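PDB 6A0W: lipase from Rhizopus chinensis, which probably hydrolyses the ester bonds of triacylglycerols as a class 3 lipase of the alpha/beta-hydrolase family. Local coordinates for residues Asp98-Lys101 with Thr102-Thr106; Gly138-Ser141 with Ser142-Val146; Arg191-Pro194 with Lys195-Ser198; Ala213-Val216 with Asp217-Gly220; Phe278-Ile281 with Ala282-Leu285. One frame throughout, in Å; residues are numbered along the deposited sequence.

Contact 1: Asp98-Lys101 with Thr102-Thr106; sequences DAQK and TIYVT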
loop_
_atom_site.group_PDB
_atom_site.type_symbol
_atom_site.label_atom_id
_atom_site.label_comp_id
_atom_site.label_asym_id
_atom_site.label_seq_id
_atom_site.Cartn_x
_atom_site.Cartn_y
_atom_site.Cartn_z
ATOM N N ASP A 98 15.621 10.656 11.933
ATOM C CA ASP A 98 16.044 12.019 12.017
ATOM C C ASP A 98 16.866 12.347 10.803
ATOM O O ASP A 98 16.765 13.403 10.268
ATOM C CB ASP A 98 16.820 12.273 13.285
ATOM C CG ASP A 98 15.951 12.212 14.484
ATOM O OD1 ASP A 98 14.848 12.713 14.433
ATOM O OD2 ASP A 98 16.356 11.638 15.466
ATOM N N ALA A 99 17.647 11.395 10.347
ATOM C CA ALA A 99 18.509 11.591 9.166
ATOM C C ALA A 99 17.659 11.890 7.933
ATOM O O ALA A 99 18.040 12.745 7.171
ATOM C CB ALA A 99 19.345 10.365 8.953
ATOM N N GLN A 100 16.539 11.230 7.770
ATOM C CA GLN A 100 15.690 11.452 6.580
ATOM C C GLN A 100 14.574 12.442 6.904
ATOM O O GLN A 100 13.789 12.703 6.017
ATOM C CB GLN A 100 15.106 10.122 6.115
ATOM C CG GLN A 100 16.129 9.004 6.061
ATOM C CD GLN A 100 15.739 7.841 5.185
ATOM O OE1 GLN A 100 16.073 6.704 5.459
ATOM N NE2 GLN A 100 15.058 8.131 4.093
ATOM N N LYS A 101 14.525 12.951 8.125
ATOM C CA LYS A 101 13.466 13.887 8.582
ATOM C C LYS A 101 12.099 13.312 8.203
ATOM O O LYS A 101 11.318 14.020 7.600
ATOM C CB LYS A 101 13.700 15.278 7.996
ATOM C CG LYS A 101 14.899 16.013 8.567
ATOM C CD LYS A 101 15.121 17.368 7.958
ATOM C CE LYS A 101 14.845 18.501 8.921
ATOM N NZ LYS A 101 14.524 19.775 8.235
ATOM N N THR A 102 11.830 12.080 8.576
ATOM C CA THR A 102 10.577 11.413 8.180
ATOM C C THR A 102 9.953 10.689 9.370
ATOM O O THR A 102 10.689 10.124 10.170
ATOM C CB THR A 102 10.850 10.389 7.064
ATOM O OG1 THR A 102 11.391 11.006 5.906
ATOM C CG2 THR A 102 9.640 9.587 6.646
ATOM N N ILE A 103 8.653 10.775 9.489
ATOM C CA ILE A 103 7.900 9.955 10.465
ATOM C C ILE A 103 7.195 8.894 9.624
ATOM O O ILE A 103 6.406 9.261 8.764
ATOM C CB ILE A 103 6.893 10.790 11.267
ATOM C CG1 ILE A 103 7.584 11.877 12.089
ATOM C CG2 ILE A 103 6.045 9.882 12.124
ATOM C CD1 ILE A 103 6.707 13.037 12.424
ATOM N N TYR A 104 7.490 7.644 9.845
ATOM C CA TYR A 104 6.879 6.569 9.040
ATOM C C TYR A 104 5.711 5.942 9.794
ATOM O O TYR A 104 5.829 5.683 10.963
ATOM C CB TYR A 104 7.890 5.455 8.780
ATOM C CG TYR A 104 9.089 5.805 7.941
ATOM C CD1 TYR A 104 10.247 6.282 8.511
ATOM C CD2 TYR A 104 9.072 5.620 6.575
ATOM C CE1 TYR A 104 11.354 6.577 7.745
ATOM C CE2 TYR A 104 10.165 5.918 5.790
ATOM C CZ TYR A 104 11.315 6.389 6.382
ATOM O OH TYR A 104 12.389 6.685 5.607
ATOM N N VAL A 105 4.627 5.750 9.104
ATOM C CA VAL A 105 3.449 5.023 9.625
ATOM C C VAL A 105 3.355 3.804 8.717
ATOM O O VAL A 105 3.109 3.998 7.559
ATOM C CB VAL A 105 2.169 5.871 9.587
ATOM C CG1 VAL A 105 1.008 5.102 10.164
ATOM C CG2 VAL A 105 2.350 7.182 10.323
ATOM N N THR A 106 3.574 2.622 9.226
ATOM C CA THR A 106 3.600 1.411 8.372
ATOM C C THR A 106 2.562 0.387 8.832
ATOM O O THR A 106 2.461 0.177 10.023
ATOM C CB THR A 106 5.007 0.797 8.388
ATOM O OG1 THR A 106 5.971 1.783 8.050
ATOM C CG2 THR A 106 5.140 -0.386 7.465
#

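Contact 2: Gly138-Ser141 with Ser142-Val146; sequences GFLS and SYNQV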
loop_
_atom_site.group_PDB
_atom_site.type_symbol
_atom_site.label_atom_id
_atom_site.label_comp_id
_atom_site.label_asym_id
_atom_site.label_seq_id
_atom_site.Cartn_x
_atom_site.Cartn_y
_atom_site.Cartn_z
ATOM N N GLY A 138 -14.491 -4.781 5.682
ATOM C CA GLY A 138 -13.357 -5.381 6.388
ATOM C C GLY A 138 -12.223 -4.408 6.601
ATOM O O GLY A 138 -11.750 -4.234 7.723
ATOM N N PHE A 139 -11.757 -3.757 5.530
ATOM C CA PHE A 139 -10.604 -2.894 5.719
ATOM C C PHE A 139 -10.938 -1.805 6.744
ATOM O O PHE A 139 -10.099 -1.379 7.543
ATOM C CB PHE A 139 -10.133 -2.286 4.391
ATOM C CG PHE A 139 -9.827 -3.289 3.289
ATOM C CD1 PHE A 139 -9.485 -4.598 3.550
ATOM C CD2 PHE A 139 -9.826 -2.876 1.971
ATOM C CE1 PHE A 139 -9.299 -5.503 2.513
ATOM C CE2 PHE A 139 -9.607 -3.753 0.924
ATOM C CZ PHE A 139 -9.312 -5.071 1.198
ATOM N N LEU A 140 -12.119 -1.218 6.613
ATOM C CA LEU A 140 -12.511 -0.120 7.484
ATOM C C LEU A 140 -12.678 -0.540 8.950
ATOM O O LEU A 140 -12.271 0.202 9.846
ATOM C CB LEU A 140 -13.809 0.535 6.976
ATOM C CG LEU A 140 -14.242 1.811 7.708
ATOM C CD1 LEU A 140 -13.275 2.932 7.465
ATOM C CD2 LEU A 140 -15.637 2.254 7.275
ATOM N N SER A 141 -13.212 -1.733 9.214
ATOM C CA SER A 141 -13.226 -2.244 10.612
ATOM C C SER A 141 -11.845 -2.398 11.202
ATOM O O SER A 141 -11.595 -1.968 12.327
ATOM C CB SER A 141 -13.923 -3.604 10.734
ATOM O OG SER A 141 -14.199 -4.126 9.459
ATOM N N SER A 142 -10.915 -2.910 10.403
ATOM C CA SER A 142 -9.544 -3.038 10.877
ATOM C C SER A 142 -8.946 -1.673 11.174
ATOM O O SER A 142 -8.315 -1.464 12.228
ATOM C CB SER A 142 -8.668 -3.822 9.879
ATOM O OG SER A 142 -9.237 -5.059 9.536
ATOM N N TYR A 143 -9.208 -0.718 10.281
ATOM C CA TYR A 143 -8.707 0.616 10.488
ATOM C C TYR A 143 -9.233 1.167 11.811
ATOM O O TYR A 143 -8.477 1.791 12.580
ATOM C CB TYR A 143 -9.054 1.572 9.312
ATOM C CG TYR A 143 -8.453 2.944 9.524
ATOM C CD1 TYR A 143 -7.081 3.101 9.534
ATOM C CD2 TYR A 143 -9.240 4.011 9.921
ATOM C CE1 TYR A 143 -6.485 4.279 9.890
ATOM C CE2 TYR A 143 -8.664 5.226 10.271
ATOM C CZ TYR A 143 -7.285 5.349 10.256
ATOM O OH TYR A 143 -6.652 6.509 10.652
ATOM N N ASN A 144 -10.536 1.026 12.033
ATOM C CA ASN A 144 -11.139 1.616 13.242
ATOM C C ASN A 144 -10.618 0.987 14.547
ATOM O O ASN A 144 -10.584 1.664 15.574
ATOM C CB ASN A 144 -12.669 1.570 13.153
ATOM C CG ASN A 144 -13.228 2.667 12.258
ATOM O OD1 ASN A 144 -12.794 3.772 12.334
ATOM N ND2 ASN A 144 -14.146 2.333 11.372
ATOM N N GLN A 145 -10.046 -0.213 14.478
ATOM C CA GLN A 145 -9.291 -0.768 15.613
ATOM C C GLN A 145 -7.933 -0.121 15.792
ATOM O O GLN A 145 -7.568 0.280 16.899
ATOM C CB GLN A 145 -9.084 -2.278 15.479
ATOM C CG GLN A 145 -10.357 -3.108 15.438
ATOM C CD GLN A 145 -11.140 -2.960 16.749
ATOM O OE1 GLN A 145 -10.575 -3.108 17.847
ATOM N NE2 GLN A 145 -12.358 -2.439 16.643
ATOM N N VAL A 146 -7.182 0.046 14.712
ATOM C CA VAL A 146 -5.787 0.472 14.886
ATOM C C VAL A 146 -5.618 1.981 15.009
ATOM O O VAL A 146 -4.580 2.452 15.547
ATOM C CB VAL A 146 -4.843 -0.103 13.797
ATOM C CG1 VAL A 146 -4.854 -1.626 13.871
ATOM C CG2 VAL A 146 -5.260 0.379 12.421
HETATM O O HOH W 1 -13.464 -1.844 14.183
#

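Contact 3: Arg191-Pro194 with Lys195-Ser198; sequences RLSP and KNLS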
loop_
_atom_site.group_PDB
_atom_site.type_symbol
_atom_site.label_atom_id
_atom_site.label_comp_id
_atom_site.label_asym_id
_atom_site.label_seq_id
_atom_site.Cartn_x
_atom_site.Cartn_y
_atom_site.Cartn_z
ATOM N N ARG A 191 -1.966 20.017 10.651
ATOM C CA ARG A 191 -0.604 20.314 10.281
ATOM C C ARG A 191 -0.086 19.551 9.042
ATOM O O ARG A 191 1.003 19.845 8.548
ATOM C CB ARG A 191 0.296 20.067 11.466
ATOM C CG ARG A 191 -0.053 20.991 12.643
ATOM C CD ARG A 191 0.719 20.560 13.874
ATOM N NE ARG A 191 0.298 19.236 14.339
ATOM C CZ ARG A 191 0.794 18.620 15.405
ATOM N NH1 ARG A 191 1.794 19.168 16.086
ATOM N NH2 ARG A 191 0.362 17.401 15.710
ATOM N N LEU A 192 -0.858 18.585 8.551
ATOM C CA LEU A 192 -0.443 17.780 7.408
ATOM C C LEU A 192 -1.235 18.206 6.199
ATOM O O LEU A 192 -2.433 18.465 6.335
ATOM C CB LEU A 192 -0.640 16.287 7.664
ATOM C CG LEU A 192 0.338 15.722 8.678
ATOM C CD1 LEU A 192 -0.113 14.327 9.092
ATOM C CD2 LEU A 192 1.790 15.756 8.238
ATOM N N SER A 193 -0.589 18.134 5.029
ATOM C CA SER A 193 -1.180 18.512 3.731
ATOM C C SER A 193 -0.376 17.823 2.622
ATOM O O SER A 193 0.628 17.171 2.936
ATOM C CB SER A 193 -1.067 20.032 3.528
ATOM O OG SER A 193 0.288 20.416 3.370
ATOM N N PRO A 194 -0.646 18.165 1.342
ATOM C CA PRO A 194 0.118 17.582 0.248
ATOM C C PRO A 194 1.569 17.957 0.268
ATOM O O PRO A 194 2.392 17.150 -0.194
ATOM C CB PRO A 194 -0.549 18.140 -0.999
ATOM C CG PRO A 194 -1.973 18.286 -0.577
ATOM C CD PRO A 194 -1.883 18.776 0.837
ATOM N N LYS A 195 1.919 18.979 1.040
ATOM C CA LYS A 195 3.333 19.353 1.151
ATOM C C LYS A 195 4.122 18.400 1.994
ATOM O O LYS A 195 5.340 18.353 1.846
ATOM C CB LYS A 195 3.510 20.751 1.732
ATOM C CG LYS A 195 2.777 21.858 0.965
ATOM C CD LYS A 195 2.414 23.029 1.874
ATOM C CE LYS A 195 0.958 23.449 1.701
ATOM N NZ LYS A 195 0.951 24.913 1.471
ATOM N N ASN A 196 3.489 17.764 2.987
ATOM C CA ASN A 196 4.277 17.023 3.970
ATOM C C ASN A 196 3.708 15.660 4.329
ATOM O O ASN A 196 4.220 15.012 5.239
ATOM C CB ASN A 196 4.576 17.850 5.231
ATOM C CG ASN A 196 3.321 18.216 6.009
ATOM O OD1 ASN A 196 2.201 18.068 5.507
ATOM N ND2 ASN A 196 3.515 18.844 7.183
ATOM N N LEU A 197 2.731 15.193 3.548
ATOM C CA LEU A 197 2.157 13.883 3.743
ATOM C C LEU A 197 2.057 13.177 2.396
ATOM O O LEU A 197 1.550 13.749 1.431
ATOM C CB LEU A 197 0.757 14.000 4.344
ATOM C CG LEU A 197 -0.088 12.750 4.462
ATOM C CD1 LEU A 197 0.587 11.781 5.428
ATOM C CD2 LEU A 197 -1.474 13.090 4.968
ATOM N N SER A 198 2.348 11.882 2.408
ATOM C CA SER A 198 2.411 11.081 1.181
ATOM C C SER A 198 2.075 9.636 1.559
ATOM O O SER A 198 2.430 9.190 2.642
ATOM C CB SER A 198 3.878 11.134 0.619
ATOM O OG SER A 198 3.909 12.098 -0.388
HETATM O O HOH W 2 3.892 15.001 0.287
#

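Contact 4: Ala213-Val216 with Asp217-Gly220; sequences AYYV and DSTG. With SO4 (sulfate ion), chain D.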
loop_
_atom_site.group_PDB
_atom_site.type_symbol
_atom_site.label_atom_id
_atom_site.label_comp_id
_atom_site.label_asym_id
_atom_site.label_seq_id
_atom_site.Cartn_x
_atom_site.Cartn_y
_atom_site.Cartn_z
ATOM N N ALA A 213 -12.739 7.191 -4.472
ATOM C CA ALA A 213 -11.581 7.401 -5.339
ATOM C C ALA A 213 -11.486 8.864 -5.796
ATOM O O ALA A 213 -10.417 9.473 -5.685
ATOM C CB ALA A 213 -11.657 6.457 -6.537
ATOM N N TYR A 214 -12.619 9.461 -6.165
ATOM C CA TYR A 214 -12.612 10.878 -6.529
ATOM C C TYR A 214 -12.244 11.743 -5.353
ATOM O O TYR A 214 -11.499 12.724 -5.495
ATOM C CB TYR A 214 -13.956 11.328 -7.111
ATOM C CG TYR A 214 -14.446 10.459 -8.249
ATOM C CD1 TYR A 214 -13.565 9.892 -9.153
ATOM C CD2 TYR A 214 -15.804 10.274 -8.455
ATOM C CE1 TYR A 214 -14.026 9.115 -10.221
ATOM C CE2 TYR A 214 -16.278 9.521 -9.509
ATOM C CZ TYR A 214 -15.383 8.912 -10.365
ATOM O OH TYR A 214 -15.865 8.136 -11.394
ATOM N N TYR A 215 -12.745 11.376 -4.175
ATOM C CA TYR A 215 -12.391 12.103 -2.972
ATOM C C TYR A 215 -10.878 12.040 -2.719
ATOM O O TYR A 215 -10.231 13.025 -2.362
ATOM C CB TYR A 215 -13.170 11.556 -1.740
ATOM C CG TYR A 215 -12.641 12.112 -0.433
ATOM C CD1 TYR A 215 -12.810 13.438 -0.098
ATOM C CD2 TYR A 215 -11.888 11.325 0.415
ATOM C CE1 TYR A 215 -12.226 13.983 1.041
ATOM C CE2 TYR A 215 -11.265 11.862 1.515
ATOM C CZ TYR A 215 -11.456 13.171 1.854
ATOM O OH TYR A 215 -10.871 13.655 3.009
ATOM N N VAL A 216 -10.326 10.841 -2.770
ATOM C CA VAL A 216 -8.902 10.692 -2.489
ATOM C C VAL A 216 -8.076 11.603 -3.419
ATOM O O VAL A 216 -7.178 12.338 -2.983
ATOM C CB VAL A 216 -8.479 9.223 -2.685
ATOM C CG1 VAL A 216 -6.965 9.129 -2.747
ATOM C CG2 VAL A 216 -9.004 8.372 -1.535
ATOM N N ASP A 217 -8.423 11.566 -4.690
ATOM C CA ASP A 217 -7.780 12.427 -5.711
ATOM C C ASP A 217 -7.959 13.923 -5.418
ATOM O O ASP A 217 -7.010 14.685 -5.518
ATOM C CB ASP A 217 -8.353 12.080 -7.097
ATOM C CG ASP A 217 -7.763 10.823 -7.675
ATOM O OD1 ASP A 217 -6.744 10.328 -7.118
ATOM O OD2 ASP A 217 -8.314 10.327 -8.697
ATOM N N SER A 218 -9.108 14.297 -4.850
ATOM C CA SER A 218 -9.394 15.700 -4.533
ATOM C C SER A 218 -8.563 16.227 -3.426
ATOM O O SER A 218 -8.400 17.433 -3.315
ATOM C CB SER A 218 -10.862 15.904 -4.154
ATOM O OG SER A 218 -11.181 15.403 -2.873
ATOM N N THR A 219 -8.025 15.353 -2.580
ATOM C CA THR A 219 -7.247 15.848 -1.447
ATOM C C THR A 219 -5.895 16.357 -1.888
ATOM O O THR A 219 -5.172 17.014 -1.095
ATOM C CB THR A 219 -6.992 14.763 -0.360
ATOM O OG1 THR A 219 -6.161 13.704 -0.874
ATOM C CG2 THR A 219 -8.309 14.144 0.149
ATOM N N GLY A 220 -5.421 15.871 -3.035
ATOM C CA GLY A 220 -4.026 16.214 -3.448
ATOM C C GLY A 220 -2.935 15.523 -2.640
ATOM O O GLY A 220 -1.746 15.726 -2.909
HETATM S S SO4 D . -19.550 8.587 -11.651
HETATM O O1 SO4 D . -19.175 7.615 -10.596
HETATM O O2 SO4 D . -20.210 7.913 -12.803
HETATM O O3 SO4 D . -20.486 9.558 -11.038
HETATM O O4 SO4 D . -18.397 9.363 -12.170
#

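Contact 5: Phe278-Ile281 with Ala282-Leu285; sequences FTSI and ADHL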
loop_
_atom_site.group_PDB
_atom_site.type_symbol
_atom_site.label_atom_id
_atom_site.label_comp_id
_atom_site.label_asym_id
_atom_site.label_seq_id
_atom_site.Cartn_x
_atom_site.Cartn_y
_atom_site.Cartn_z
ATOM N N PHE A 278 -4.551 -12.780 -16.577
ATOM C CA PHE A 278 -3.427 -13.652 -16.350
ATOM C C PHE A 278 -2.595 -13.086 -15.218
ATOM O O PHE A 278 -1.507 -12.544 -15.432
ATOM C CB PHE A 278 -2.601 -13.805 -17.644
ATOM C CG PHE A 278 -3.396 -14.349 -18.801
ATOM C CD1 PHE A 278 -3.736 -15.691 -18.847
ATOM C CD2 PHE A 278 -3.834 -13.521 -19.812
ATOM C CE1 PHE A 278 -4.462 -16.207 -19.896
ATOM C CE2 PHE A 278 -4.582 -14.028 -20.854
ATOM C CZ PHE A 278 -4.891 -15.370 -20.900
ATOM N N THR A 279 -3.084 -13.298 -13.999
ATOM C CA THR A 279 -2.478 -12.758 -12.782
ATOM C C THR A 279 -1.915 -13.884 -11.925
ATOM O O THR A 279 -1.993 -15.050 -12.299
ATOM C CB THR A 279 -3.557 -12.017 -11.968
ATOM O OG1 THR A 279 -4.711 -12.860 -11.858
ATOM C CG2 THR A 279 -3.968 -10.727 -12.684
ATOM N N SER A 280 -1.297 -13.542 -10.798
ATOM C CA SER A 280 -0.772 -14.559 -9.899
ATOM C C SER A 280 -0.646 -13.997 -8.487
ATOM O O SER A 280 -0.336 -12.825 -8.307
ATOM C CB SER A 280 0.584 -15.051 -10.376
ATOM O OG SER A 280 1.656 -14.252 -9.924
ATOM N N ILE A 281 -0.751 -14.870 -7.495
ATOM C CA ILE A 281 -0.468 -14.486 -6.112
ATOM C C ILE A 281 1.031 -14.495 -5.924
ATOM O O ILE A 281 1.588 -13.712 -5.145
ATOM C CB ILE A 281 -1.236 -15.390 -5.088
ATOM C CG1 ILE A 281 -1.072 -14.864 -3.677
ATOM C CG2 ILE A 281 -0.757 -16.818 -5.134
ATOM C CD1 ILE A 281 -2.049 -13.734 -3.430
ATOM N N ALA A 282 1.732 -15.309 -6.698
ATOM C CA ALA A 282 3.192 -15.388 -6.513
ATOM C C ALA A 282 3.800 -14.004 -6.769
ATOM O O ALA A 282 4.761 -13.617 -6.121
ATOM C CB ALA A 282 3.819 -16.410 -7.484
ATOM N N ASP A 283 3.297 -13.284 -7.773
ATOM C CA ASP A 283 3.853 -11.964 -8.075
ATOM C C ASP A 283 3.618 -10.926 -6.959
ATOM O O ASP A 283 4.264 -9.882 -6.980
ATOM C CB ASP A 283 3.355 -11.454 -9.444
ATOM C CG ASP A 283 4.225 -11.964 -10.610
ATOM O OD1 ASP A 283 5.306 -12.509 -10.347
ATOM O OD2 ASP A 283 3.922 -11.679 -11.768
ATOM N N HIS A 284 2.724 -11.214 -5.996
ATOM C CA HIS A 284 2.447 -10.302 -4.861
ATOM C C HIS A 284 3.604 -10.231 -3.885
ATOM O O HIS A 284 3.712 -9.270 -3.093
ATOM C CB HIS A 284 1.190 -10.785 -4.143
ATOM C CG HIS A 284 0.669 -9.874 -3.073
ATOM N ND1 HIS A 284 0.268 -8.580 -3.324
ATOM C CD2 HIS A 284 0.251 -10.149 -1.806
ATOM C CE1 HIS A 284 -0.381 -8.106 -2.271
ATOM N NE2 HIS A 284 -0.391 -9.031 -1.324
ATOM N N LEU A 285 4.503 -11.225 -3.967
ATOM C CA LEU A 285 5.443 -11.521 -2.882
ATOM C C LEU A 285 6.812 -10.903 -2.986
ATOM O O LEU A 285 7.592 -10.976 -2.025
ATOM C CB LEU A 285 5.565 -13.035 -2.661
ATOM C CG LEU A 285 4.248 -13.806 -2.457
ATOM C CD1 LEU A 285 4.539 -15.277 -2.138
ATOM C CD2 LEU A 285 3.369 -13.187 -1.362
#

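Contact 1: Asp98-Lys101 with Thr102-Thr106
Gln100 and Lys101 close the turn that leads into strand 102-108, and across the join they meet Thr102 and Tyr104. Taken in order, the turn begins at Asp98, whose carboxylate is bound elsewhere, in salt bridges with Arg96 and Lys78, while its backbone O receives a weak bond from Lys101 N (3.1 Å between Asp98 O and Lys101 N). Ala99 and Gln100 have the backbone angles of a type I turn. Gln100 then does most of the touching. Its carbonyl O accepts a bond from Thr102 OG1 at 2.9 Å, and the hydroxyl comes from above the carbonyl plane, 64° out of it. This approach is open to Thr102 because OG1 stands beside its own backbone N (chi1 -61°), on the side facing back down the chain. The Gln100 side chain runs out extended toward the phenol of Tyr104, with CD 3.6 Å from Tyr104 OH, and the amide stands almost upright to the ring at 83°. Lys101 takes a left-handed backbone conformation, and together with Thr102 it faces Ser97: a G1 beta bulge, which with the type I turn makes the hairpin connection between antiparallel strands 90-97 and 102-108. Lys101 CB lies 3.7 Å from Thr102 N, whereas the chain beyond leads away to a salt bridge between NZ and Asp163. In the strand itself Thr102 CG2 sits over the centre of the Tyr104 ring, 3.5 Å above its plane. Thr102 and Tyr104 also touch Ile167 on the neighbouring parallel strand 165-171, and Tyr104 reaches Leu95 and Ser97 on strand 90-97.

Contact 2: Gly138-Ser141 with Ser142-Val146
The amide of Asn144 brings its nitrogen end up to Leu140, one helical turn earlier: ND2 lies 3.7 Å from Leu140 CG, and the two side chains cross obliquely. Leu140 O is also near ND2, but the angle is too poor for a bond, and that carbonyl is held instead by Asn144 N. The two aromatic rings make their contacts outside this turn. Phe139 stacks on His136 and packs against Leu173 and Ala176 of helix 173-188, with Met120 and Pro205 close by. Tyr143 has CG anti to its backbone N (chi1 -177°), which swings the ring away from the preceding turn and lets OH bond to Tyr150 and Asp184; its CB stays behind, 3.5 Å from Leu140 O. On the outer side, Gln145 CG, set beside its own backbone N, lies 3.5 Å from Ser141 O, and the bend at chi2 (-63°) then turns the amide so that NE2 meets a water. This water completes the loop, giving a hydrogen to Ser141 O at 2.6 Å and accepting one from Gln145 NE2 at 2.8 Å. Ser141 O thus serves both the water and Gln145 N. The two serine hydroxyls are engaged beyond the turn, Ser141 OG with the carbonyl of Ala137 and Ser142 OG with Thr88. Beneath all this run four successive bonds, from Ser142 N to Gly138 O (3.1 Å, N-H...O angle 168°) through to Gln145 N to Ser141 O. This is the regular i to i+4 hydrogen bonding of an alpha-helix, here in the first turns of helix 137-160, whose inner side packs on helix 173-188 and on strands 78-85 and 90-97 in the alpha/beta-hydrolase architecture.

Contact 3: Arg191-Pro194 with Lys195-Ser198
Asn196 folds its side chain back onto Arg191 and Ser193, bracing a type I beta turn, Ser193-Asn196, that delivers the chain from helix 173-188 into strand 197-202. Both ends of the amide are gripped. ND2 donates to Arg191 O at 3.0 Å in a nearly straight bond (173°) lying in the amide plane, and OD1 accepts from Ser193 N at 2.8 Å, with the donor almost on the extension of the CG-OD1 bond. The torsion that allows this is chi1 of 64°, which lodges CG between the backbone N and carbonyl carbon. Two bonds to a preceding backbone fix the amide's rotation. The turn itself is closed by Asn196 N to Ser193 O (2.9 Å), to which Leu197 N adds a weak bond. Leu192 lies across the amide at about a right angle, its CD2 3.6 Å from Asn196 OD1. Further out, Leu192 and Leu197 both lean on Leu185 and on Val166 of the central sheet, and a water links Pro194 O to Ser198 OG. Close by the amide, Ser193 OG accepts from Lys195 N at 3.2 Å, an ST turn, with Lys195 CE 3.5 Å from the same Ser193 OG.

Contact 4: Ala213-Val216 with Asp217-Gly220
Helix 210-218 unwinds here: regular i to i+4 bonds, as from Asp217 N to Ala213 O (3.1 Å, 172°), give way to tighter turns and to Gly220, whose positive phi takes the chain out of helical geometry. Near the end of the helix side-chain hydroxyls bend back onto main-chain carbonyls. Ser218 OG, lodged between its own backbone N and carbonyl carbon (chi1 73°), gives its proton to Tyr215 O at 2.6 Å. Thr219 does likewise one residue on. Its OG1 donates to Val216 O at 2.7 Å, lying in the carbonyl plane, while Thr219 N reaches the same Val216 O from well above that plane, so two donors from one residue grip a single acceptor. Thr219 OG1 is in turn bonded to Ile221 N, in the loop leading to strand 223-228. The methyl of Thr219 goes the other way, over one face of the Tyr215 ring and offset toward its rim; this CH-pi contact puts CG2 4.1 Å from the ring centroid. The Tyr215 hydroxyl bonds to Gln187 of helix 173-188, against whose Met183 and Tyr186 both Tyr215 and Thr219 pack. At the outer side Tyr214 OH donates to O4 of a sulfate ion at 2.9 Å. That ion, also held by Asn210, probably came from the crystallisation liquor. Within this beta-alpha-beta unit, then, side-chain hydroxyls supply donors to helix-end carbonyls, and the two branches of Thr219 probably fix its rotation, the hydroxyl bonded to Val216 O and the methyl over the Tyr215 ring.

Contact 5: Phe278-Ile281 with Ala282-Leu285
Ser280 and Ile281 anchor a short 3-10 turn, 282-284, which carries His284, very likely the histidine of the Ser-His-Asp triad of an alpha/beta hydrolase. The tight part lies beneath the turn. Ser280 OG accepts from Asp283 N at 2.9 Å, and the Asp283 side chain packs on the same oxygen, CB being 3.3 Å from Ser280 OG. One residue later His284 N bonds to Ile281 O at 2.9 Å, coming from above the carbonyl plane (57° out of it). With CG anti to the backbone N (chi1 -173°), the imidazole runs on past Ile281 O, which stays obliquely beside the ring, into the protein, where ND1 bonds to Asp231 and NE2 to Ser172, the geometry expected of a charge relay. Asp283, outside the triad, ties the turn to the backbone N of Arg230 through OD2. The solvent side is looser: the methyl of exposed Ala282 has Ser280 OG 3.9 Å from its CB as a partner across the contact. Separate from this side, Ile281 packs on Phe113 and Ile117 of helix 113-118, which probably corresponds to the lid of related fungal lipases, and Leu285 also meets Phe113. Ile281 O is shared by His284 and Leu285, with Leu285 CG 3.8 Å from Ile281 O.

Overall arrangement
The five local contacts sit at successive points along one alpha/beta-hydrolase chain. Contacts 1 and 3 both feed strands of the central sheet, their centres about 13 Å apart. Contacts 3 and 4 are the pair that touch: Pro194 CB lies 3.3 Å from Gly220 O, so the turn before strand 197-202 packs on the end of the helix that follows that strand. Contact 2, on helix 137-160, remains about 10 Å from contact 5 at the nearest atoms. Contact 5 alone holds a residue of the probable triad; its centre is about 30 Å from that of contact 1 and about 32 Å from that of contact 3, both across the chain's centre.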